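Local coordinates for protein hypoxanthine-guanine phosphoribosyltransferase (HGPRT) (Schistosoma mansoni, PDB 5IPF) that probably catalyses transfer of a phosphoribosyl group from phosphoribosyl pyrophosphate to hypoxanthine or guanine in purine salvage, giving IMP or GMP, at residues 57-62 and 206-211; 187-192 and 216-221. One frame throughout, in Å; residues are numbered along the deposited sequence.

Contact 1: 57-62 and 206-211; sequences VLIPNG and FEVPNR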
# COMPACT_ATOMS: atom_id res chain seq x y z
N VAL A 57 -21.42 0.06 3.24
CA VAL A 57 -20.10 0.65 3.45
C VAL A 57 -20.20 2.15 3.18
O VAL A 57 -20.68 2.56 2.11
CB VAL A 57 -19.05 0.00 2.54
CG1 VAL A 57 -17.71 0.68 2.73
CG2 VAL A 57 -18.95 -1.49 2.83
N LEU A 58 -19.76 2.96 4.13
CA LEU A 58 -19.81 4.41 3.96
C LEU A 58 -18.53 4.94 3.33
O LEU A 58 -18.57 5.58 2.27
CB LEU A 58 -20.08 5.09 5.31
CG LEU A 58 -20.56 6.54 5.17
CD1 LEU A 58 -21.92 6.58 4.48
CD2 LEU A 58 -20.62 7.25 6.52
N ILE A 59 -17.39 4.69 3.96
CA ILE A 59 -16.10 5.13 3.41
C ILE A 59 -15.17 3.93 3.29
O ILE A 59 -14.77 3.36 4.32
CB ILE A 59 -15.47 6.23 4.28
CG1 ILE A 59 -16.50 7.30 4.63
CG2 ILE A 59 -14.30 6.87 3.55
CD1 ILE A 59 -15.93 8.47 5.41
N PRO A 60 -14.82 3.50 2.08
CA PRO A 60 -13.85 2.42 1.94
C PRO A 60 -12.48 2.83 2.45
O PRO A 60 -12.13 4.01 2.49
CB PRO A 60 -13.82 2.16 0.42
CG PRO A 60 -15.14 2.67 -0.06
CD PRO A 60 -15.45 3.85 0.80
N ASN A 61 -11.70 1.82 2.84
CA ASN A 61 -10.40 2.06 3.48
C ASN A 61 -9.47 2.85 2.56
O ASN A 61 -8.88 3.86 2.97
CB ASN A 61 -9.78 0.71 3.86
CG ASN A 61 -8.43 0.85 4.51
OD1 ASN A 61 -7.41 0.94 3.82
ND2 ASN A 61 -8.39 0.85 5.83
N GLY A 62 -9.34 2.41 1.30
CA GLY A 62 -8.46 3.10 0.38
C GLY A 62 -8.84 4.55 0.14
O GLY A 62 -7.97 5.39 -0.08
N PHE A 206 -13.61 13.72 6.66
CA PHE A 206 -14.92 13.62 6.03
C PHE A 206 -15.99 14.17 6.96
O PHE A 206 -15.87 14.10 8.18
CB PHE A 206 -15.26 12.17 5.66
CG PHE A 206 -14.21 11.48 4.83
CD1 PHE A 206 -13.14 10.84 5.43
CD2 PHE A 206 -14.30 11.48 3.45
CE1 PHE A 206 -12.17 10.21 4.67
CE2 PHE A 206 -13.34 10.85 2.68
CZ PHE A 206 -12.27 10.22 3.30
N GLU A 207 -17.04 14.72 6.35
CA GLU A 207 -18.25 15.14 7.07
C GLU A 207 -19.35 14.16 6.70
O GLU A 207 -19.79 14.12 5.55
CB GLU A 207 -18.63 16.57 6.73
CG GLU A 207 -19.94 17.02 7.35
CD GLU A 207 -20.28 18.46 6.99
OE1 GLU A 207 -19.46 19.35 7.26
OE2 GLU A 207 -21.38 18.68 6.44
N VAL A 208 -19.80 13.37 7.68
CA VAL A 208 -20.71 12.26 7.42
C VAL A 208 -22.11 12.59 7.93
O VAL A 208 -22.26 13.44 8.82
CB VAL A 208 -20.19 10.96 8.07
CG1 VAL A 208 -18.86 10.56 7.45
CG2 VAL A 208 -20.05 11.15 9.58
N PRO A 209 -23.16 11.97 7.39
CA PRO A 209 -24.51 12.20 7.92
C PRO A 209 -24.64 11.72 9.35
O PRO A 209 -23.76 11.05 9.90
CB PRO A 209 -25.40 11.39 6.97
CG PRO A 209 -24.60 11.24 5.73
CD PRO A 209 -23.18 11.14 6.18
N ASN A 210 -25.77 12.07 9.97
CA ASN A 210 -25.97 11.76 11.38
C ASN A 210 -26.48 10.34 11.57
O ASN A 210 -27.51 10.11 12.21
CB ASN A 210 -26.94 12.76 12.02
CG ASN A 210 -26.92 12.71 13.54
OD1 ASN A 210 -26.09 12.03 14.13
ND2 ASN A 210 -27.82 13.45 14.17
N ARG A 211 -25.77 9.37 11.01
CA ARG A 211 -25.99 7.96 11.29
C ARG A 211 -24.78 7.40 12.02
O ARG A 211 -23.67 7.94 11.94
CB ARG A 211 -26.24 7.17 9.99

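Contact 2: 187-192 and 216-221; sequences SLLVKR and YALDYN. With IMP (inosinic acid), chain E.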
# COMPACT_ATOMS: atom_id res chain seq x y z
N SER A 187 -9.51 15.37 13.25
CA SER A 187 -10.58 14.39 13.38
C SER A 187 -10.87 13.79 12.02
O SER A 187 -11.08 14.52 11.04
CB SER A 187 -11.85 15.02 13.96
OG SER A 187 -12.90 14.07 14.03
N LEU A 188 -10.88 12.45 11.95
CA LEU A 188 -11.12 11.78 10.68
C LEU A 188 -12.54 12.04 10.18
O LEU A 188 -12.75 12.34 9.00
CB LEU A 188 -10.87 10.28 10.83
CG LEU A 188 -11.21 9.44 9.59
CD1 LEU A 188 -10.35 9.85 8.41
CD2 LEU A 188 -11.07 7.96 9.89
N LEU A 189 -13.53 11.92 11.07
CA LEU A 189 -14.92 12.10 10.71
C LEU A 189 -15.56 13.18 11.58
O LEU A 189 -15.14 13.41 12.72
CB LEU A 189 -15.71 10.80 10.85
CG LEU A 189 -15.22 9.58 10.07
CD1 LEU A 189 -16.20 8.43 10.22
CD2 LEU A 189 -15.01 9.93 8.61
N VAL A 190 -16.57 13.83 11.02
CA VAL A 190 -17.37 14.82 11.74
C VAL A 190 -18.84 14.58 11.39
O VAL A 190 -19.19 14.48 10.22
CB VAL A 190 -16.97 16.27 11.38
CG1 VAL A 190 -18.10 17.23 11.70
CG2 VAL A 190 -15.71 16.66 12.14
N LYS A 191 -19.68 14.46 12.42
CA LYS A 191 -21.09 14.21 12.21
C LYS A 191 -21.83 15.52 11.94
O LYS A 191 -21.62 16.52 12.62
CB LYS A 191 -21.70 13.52 13.43
CG LYS A 191 -21.75 12.01 13.32
CD LYS A 191 -22.43 11.40 14.54
CE LYS A 191 -22.63 9.91 14.38
NZ LYS A 191 -23.25 9.30 15.60
N ARG A 192 -22.70 15.50 10.93
CA ARG A 192 -23.55 16.64 10.63
C ARG A 192 -24.72 16.66 11.60
O ARG A 192 -25.56 15.74 11.59
CB ARG A 192 -24.04 16.56 9.18
CG ARG A 192 -24.18 17.90 8.49
CD ARG A 192 -24.56 17.68 7.04
NE ARG A 192 -23.88 16.50 6.51
CZ ARG A 192 -24.24 15.85 5.41
NH1 ARG A 192 -25.28 16.27 4.70
NH2 ARG A 192 -23.56 14.79 5.02
N TYR A 216 -12.83 0.49 11.03
CA TYR A 216 -11.60 1.28 10.98
C TYR A 216 -11.30 1.92 12.35
O TYR A 216 -11.20 3.14 12.49
CB TYR A 216 -11.65 2.33 9.86
CG TYR A 216 -10.34 3.03 9.58
CD1 TYR A 216 -9.29 2.36 8.95
CD2 TYR A 216 -10.14 4.36 9.95
CE1 TYR A 216 -8.09 2.99 8.70
CE2 TYR A 216 -8.94 4.99 9.70
CZ TYR A 216 -7.92 4.31 9.08
OH TYR A 216 -6.72 4.93 8.83
N ALA A 217 -11.19 1.05 13.37
CA ALA A 217 -11.08 1.29 14.81
C ALA A 217 -12.32 1.97 15.41
O ALA A 217 -12.40 2.07 16.63
CB ALA A 217 -9.83 2.10 15.21
N LEU A 218 -13.31 2.40 14.63
CA LEU A 218 -14.54 2.91 15.23
C LEU A 218 -15.35 1.74 15.77
O LEU A 218 -15.49 0.71 15.11
CB LEU A 218 -15.37 3.70 14.23
CG LEU A 218 -14.67 4.83 13.47
CD1 LEU A 218 -15.68 5.72 12.76
CD2 LEU A 218 -13.83 5.64 14.42
N ASP A 219 -15.89 1.90 16.98
CA ASP A 219 -16.49 0.78 17.68
C ASP A 219 -17.94 1.07 18.05
O ASP A 219 -18.36 2.23 18.16
CB ASP A 219 -15.70 0.45 18.95
CG ASP A 219 -15.71 1.58 19.95
OD1 ASP A 219 -14.89 2.51 19.80
OD2 ASP A 219 -16.53 1.54 20.89
N TYR A 220 -18.70 -0.01 18.24
CA TYR A 220 -20.01 0.04 18.87
C TYR A 220 -19.99 -0.98 20.01
O TYR A 220 -20.03 -2.19 19.76
CB TYR A 220 -21.14 -0.25 17.88
CG TYR A 220 -22.51 -0.27 18.52
CD1 TYR A 220 -23.06 0.88 19.07
CD2 TYR A 220 -23.26 -1.44 18.57
CE1 TYR A 220 -24.31 0.87 19.66
CE2 TYR A 220 -24.51 -1.46 19.16
CZ TYR A 220 -25.03 -0.30 19.70
OH TYR A 220 -26.27 -0.31 20.29
N ASN A 221 -19.93 -0.49 21.25
CA ASN A 221 -19.79 -1.33 22.44
C ASN A 221 -18.54 -2.21 22.36
O ASN A 221 -18.58 -3.41 22.63
CB ASN A 221 -21.04 -2.19 22.66
CG ASN A 221 -22.26 -1.37 23.08
OD1 ASN A 221 -22.17 -0.45 23.89
ND2 ASN A 221 -23.42 -1.72 22.52
P IMP E . -18.74 13.64 21.24
O1P IMP E . -18.01 14.57 20.31
O2P IMP E . -20.15 13.24 20.90
O3P IMP E . -18.77 14.29 22.60
O5' IMP E . -17.90 12.28 21.34
C5' IMP E . -18.55 11.02 21.20
C4' IMP E . -17.67 9.86 21.60
O4' IMP E . -18.24 8.64 21.07
C3' IMP E . -16.24 9.89 21.10
O3' IMP E . -15.41 9.11 21.96
C2' IMP E . -16.34 9.21 19.74
O2' IMP E . -15.17 8.53 19.34
C1' IMP E . -17.52 8.24 19.91
N9 IMP E . -18.46 8.25 18.78
C8 IMP E . -19.28 9.30 18.45
N7 IMP E . -20.00 8.95 17.36
C5 IMP E . -19.64 7.71 16.98
C6 IMP E . -20.07 6.89 15.94
O6 IMP E . -20.97 7.27 15.19
N1 IMP E . -19.52 5.63 15.80
C2 IMP E . -18.56 5.20 16.68
N3 IMP E . -18.14 6.01 17.72
C4 IMP E . -18.68 7.25 17.87

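Contact 1: 57-62 and 206-211
Ile59 carries CG1 beside its backbone N (chi1 -47°) and continues nearly straight to CD1 (chi2 -176°), which sets the terminal methyl over one face of the Phe206 ring. Phe206 takes a similar first torsion, chi1 -54°, and presents that face to the isoleucine. The approach is a CH-pi contact: Ile59 CD1 lies 3.8 Å from the centroid of the Phe206 ring, somewhat displaced from the centre, and its closest ring atom is CG of Phe206 at 3.5 Å. The branch methyl Ile59 CG2 reaches the far end of the same ring, 3.9 Å from Phe206 CZ, so the two methyls of one residue span the ring from root to tip. Next to this pair, Leu58 CD2 packs against Val208 CG1 at 3.9 Å, and that valine methyl also comes within 4.1 Å of Ile59 CD1.

Leu58 and Ile59 both point at strand 203-208; the chain turns a corner at Leu58, and the two face Ile230 of the small antiparallel sheet as a classic beta bulge. The contact thus packs that sheet against the parallel core sheet of the phosphoribosyltransferase fold through apolar side chains. Leu189 of the neighbouring strand and Ile64 of helix 61-81 enlarge the buried cluster around Ile59, while Met63 and Arg67 of that helix touch Phe206. Pro60 is the N-cap of the helix, and at its first turn Gly62 N is hydrogen-bonded to Asp66 OD2 of the second subunit.

Contact 2: 187-192 and 216-221
The contact lies beside the purine end of the nucleotide pocket, where strand 189-191 of the parallel phosphoribosyltransferase sheet faces the loop that follows strand 213-214. Each segment supplies one pocket residue, Lys191 and Asp219, while the side chains that meet across the contact are buried to one side of the base. Leu188 and Tyr216 meet at about a right angle: the leucine methyl CD2 approaches the CD2-CE2 side of the ring obliquely, 3.7 Å from Tyr216 CE2. With CG anti to the backbone N (chi1 -170°), the tyrosine ring swings toward the strand, and its OH is hydrogen-bonded to Asp102 OD2. Phe99 of helix 97-112 touches both Leu188 and Tyr216, tying the pair to the helical flank of the sheet.

Nearer the nucleotide, Leu189 and Leu218 meet through single methyls, Leu189 CD1 standing 3.8 Å from Leu218 CD1. The change of direction at Leu188 lets consecutive leucines both point at the loop, and the Ser187 hydroxyl spans this corner by donating to Leu189 O over 2.7 Å, tilted 31° out of the carbonyl plane.

Bound IMP sits between the two backbones beyond the leucines. Lys191, its chain extended beyond CG, brings NZ to 3.1 Å from the purine O6 of IMP in a weak hydrogen bond, consistent with recognition of the 6-oxo group. The carboxylate of Asp219 forms a salt bridge through OD1 with Arg225 NH2, and its backbone carbonyl faces the base: Asp219 O lies 3.3 Å from C2 of IMP.

In the fold
Contacts 1 and 2 are adjacent parts of one buried core, their centres about 9 Å apart. Strands 203-208 and 189-191 run side by side in the parallel sheet, joined by probable hydrogen bonds from Phe206 N to Leu188 O (2.9 Å) and from Val208 N to Val190 O (2.8 Å). Leu189 belongs to both clusters: it touches Ile59, Phe206 and Val208 as well as Leu218. The segments of contact 2 reach IMP through Lys191 and Asp219, whereas contact 1 lies farther off, the side chain of Val208 being about 7 Å from the nucleotide. Where the segments run on toward the pocket, Arg211 O packs against Lys191 CE at 3.3 Å, beside the lysine amine that meets the purine.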